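Local coordinates for protein polyprenyl synthetase (Nonlabens dokdonensis, PDB 6KD7) that probably joins isoprenoid units into prenyl diphosphates, as a magnesium-dependent geranylgeranyl pyrophosphate synthase of the FPP/GGPP synthase family, at residues 209-212 with 213-217. Sequence-based numbering, arbitrary orientation.
Sequences DDYL and DAFGD
Tyr211 and Phe215, one turn apart, form the aromatic pair that marks the last turn of helix 188-215. Phe215 CD2 lies over one face of the Tyr211 ring, near its rim and 3.7 Å from Tyr211 CE2, while Phe215 CB sits 3.6 Å from Tyr211 CE1. The rings meet obliquely, their planes at 37°. Tyr211 CG lies beside the carbonyl carbon (chi1 179°), and the ring leans forward and outward, toward Phe215. A serine here would probably leave Phe215 CB and CD2 without their aromatic partner and open a gap toward Leu288 and Ile291 of helix 283-303. Leu212 CD2 rests more loosely on Gly216 CA, 4.0 Å away.

Backbone bonds close the turn: Asp213 N to Asp209 O (2.9 Å), Phe215 N to Tyr211 O (3.0 Å) and a weak one from Gly216 N to Leu212 O. At Gly216 the chain leaves helical geometry.

Asp209, Asp210 and Asp213 form the DDXXD motif, the second aspartate-rich motif of trans-prenyltransferases, which in this family generally helps bind magnesium and diphosphate. Lys223 salt-bridges both Asp209 and Asp213; Asp213 OD1 also accepts a hydrogen bond from Asp228 N, and Asp210 hydrogen-bonds Tyr161. The Asp209 side chain is about 5 Å from a bound magnesium ion, placing this helix end beside the active site. Away from that site, Tyr211 packs on helix 283-303, and Phe215 reaches helices 264-281, 283-303 and 236-241.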
ATOM      1  N   ASP A 209      11.147   7.966  34.668  1.00 29.54           N
ATOM      2  CA  ASP A 209      10.453   8.073  33.366  1.00 29.47           C
ATOM      3  C   ASP A 209       9.546   6.825  33.194  1.00 29.39           C
ATOM      4  O   ASP A 209       8.380   6.973  32.842  1.00 29.37           O
ATOM      5  CB  ASP A 209      11.486   8.330  32.279  1.00 33.30           C
ATOM      6  CG  ASP A 209      10.855   8.254  30.903  1.00 45.52           C
ATOM      7  OD1 ASP A 209      10.735   7.118  30.366  1.00 50.37           O
ATOM      8  OD2 ASP A 209      10.433   9.317  30.393  1.00 51.20           O
ATOM      9  N   ASP A 210      10.007   5.626  33.547  1.00 29.60           N
ATOM     10  CA  ASP A 210       9.181   4.407  33.448  1.00 30.61           C
ATOM     11  C   ASP A 210       7.919   4.626  34.287  1.00 35.50           C
ATOM     12  O   ASP A 210       6.862   4.226  33.847  1.00 34.69           O
ATOM     13  CB  ASP A 210       9.941   3.169  33.917  1.00 29.81           C
ATOM     14  CG  ASP A 210      11.007   2.661  32.963  1.00 29.16           C
ATOM     15  OD1 ASP A 210      11.191   3.287  31.881  1.00 26.98           O
ATOM     16  OD2 ASP A 210      11.605   1.616  33.291  1.00 33.65           O
ATOM     17  N   TYR A 211       8.051   5.209  35.482  1.00 34.87           N
ATOM     18  CA  TYR A 211       6.946   5.357  36.449  1.00 33.06           C
ATOM     19  C   TYR A 211       5.929   6.357  35.904  1.00 31.38           C
ATOM     20  O   TYR A 211       4.708   6.099  35.945  1.00 35.03           O
ATOM     21  CB  TYR A 211       7.458   5.803  37.824  1.00 38.74           C
ATOM     22  CG  TYR A 211       6.349   5.974  38.827  1.00 35.27           C
ATOM     23  CD1 TYR A 211       5.664   7.171  38.929  1.00 37.44           C
ATOM     24  CD2 TYR A 211       5.926   4.898  39.581  1.00 39.63           C
ATOM     25  CE1 TYR A 211       4.609   7.306  39.809  1.00 40.57           C
ATOM     26  CE2 TYR A 211       4.875   5.012  40.470  1.00 40.45           C
ATOM     27  CZ  TYR A 211       4.224   6.224  40.578  1.00 40.40           C
ATOM     28  OH  TYR A 211       3.192   6.315  41.448  1.00 50.05           O
ATOM     29  N   LEU A 212       6.418   7.488  35.431  1.00 30.01           N
ATOM     30  CA  LEU A 212       5.582   8.632  35.014  1.00 33.97           C
ATOM     31  C   LEU A 212       4.933   8.317  33.664  1.00 34.08           C
ATOM     32  O   LEU A 212       3.919   8.942  33.350  1.00 33.94           O
ATOM     33  CB  LEU A 212       6.419   9.920  34.956  1.00 34.27           C
ATOM     34  CG  LEU A 212       6.855  10.501  36.316  1.00 38.02           C
ATOM     35  CD1 LEU A 212       7.698  11.755  36.126  1.00 34.53           C
ATOM     36  CD2 LEU A 212       5.664  10.814  37.229  1.00 37.47           C
ATOM     37  N   ASP A 213       5.507   7.425  32.868  1.00 33.80           N
ATOM     38  CA  ASP A 213       4.872   7.044  31.579  1.00 35.37           C
ATOM     39  C   ASP A 213       3.461   6.496  31.886  1.00 32.17           C
ATOM     40  O   ASP A 213       2.567   6.871  31.196  1.00 31.44           O
ATOM     41  CB  ASP A 213       5.720   6.031  30.809  1.00 36.26           C
ATOM     42  CG  ASP A 213       5.195   5.766  29.411  1.00 36.37           C
ATOM     43  OD1 ASP A 213       4.303   4.910  29.259  1.00 35.39           O
ATOM     44  OD2 ASP A 213       5.592   6.497  28.532  1.00 34.07           O
ATOM     45  N   ALA A 214       3.307   5.664  32.907  1.00 30.08           N
ATOM     46  CA  ALA A 214       2.020   5.098  33.352  1.00 35.96           C
ATOM     47  C   ALA A 214       1.246   6.099  34.219  1.00 42.83           C
ATOM     48  O   ALA A 214       0.046   6.272  33.967  1.00 42.36           O
ATOM     49  CB  ALA A 214       2.266   3.837  34.120  1.00 34.71           C
ATOM     50  N   PHE A 215       1.900   6.731  35.200  1.00 37.97           N
ATOM     51  CA  PHE A 215       1.207   7.415  36.316  1.00 35.77           C
ATOM     52  C   PHE A 215       1.371   8.917  36.265  1.00 38.03           C
ATOM     53  O   PHE A 215       0.912   9.546  37.186  1.00 37.84           O
ATOM     54  CB  PHE A 215       1.723   6.921  37.654  1.00 34.71           C
ATOM     55  CG  PHE A 215       1.317   5.504  37.890  1.00 36.19           C
ATOM     56  CD1 PHE A 215      -0.030   5.185  38.015  1.00 39.71           C
ATOM     57  CD2 PHE A 215       2.256   4.494  37.899  1.00 37.86           C
ATOM     58  CE1 PHE A 215      -0.416   3.866  38.174  1.00 37.39           C
ATOM     59  CE2 PHE A 215       1.872   3.178  38.091  1.00 39.06           C
ATOM     60  CZ  PHE A 215       0.536   2.869  38.231  1.00 43.09           C
ATOM     61  N   GLY A 216       2.040   9.428  35.238  1.00 42.43           N
ATOM     62  CA  GLY A 216       2.331  10.863  35.099  1.00 41.41           C
ATOM     63  C   GLY A 216       1.119  11.690  34.727  1.00 47.29           C
ATOM     64  O   GLY A 216       0.121  11.115  34.312  1.00 49.46           O
ATOM     65  N   ASP A 217       1.196  13.000  34.944  1.00 52.72           N
ATOM     66  CA  ASP A 217       0.074  13.906  34.599  1.00 68.60           C
ATOM     67  C   ASP A 217       0.031  14.098  33.084  1.00 73.05           C
ATOM     68  O   ASP A 217       1.072  14.421  32.484  1.00 53.75           O
ATOM     69  CB  ASP A 217       0.157  15.235  35.351  1.00 76.70           C
ATOM     70  CG  ASP A 217      -0.083  15.102  36.844  1.00 89.10           C
ATOM     71  OD1 ASP A 217      -0.748  14.128  37.250  1.00 86.63           O
ATOM     72  OD2 ASP A 217       0.396  15.976  37.587  1.00 98.36           O
TER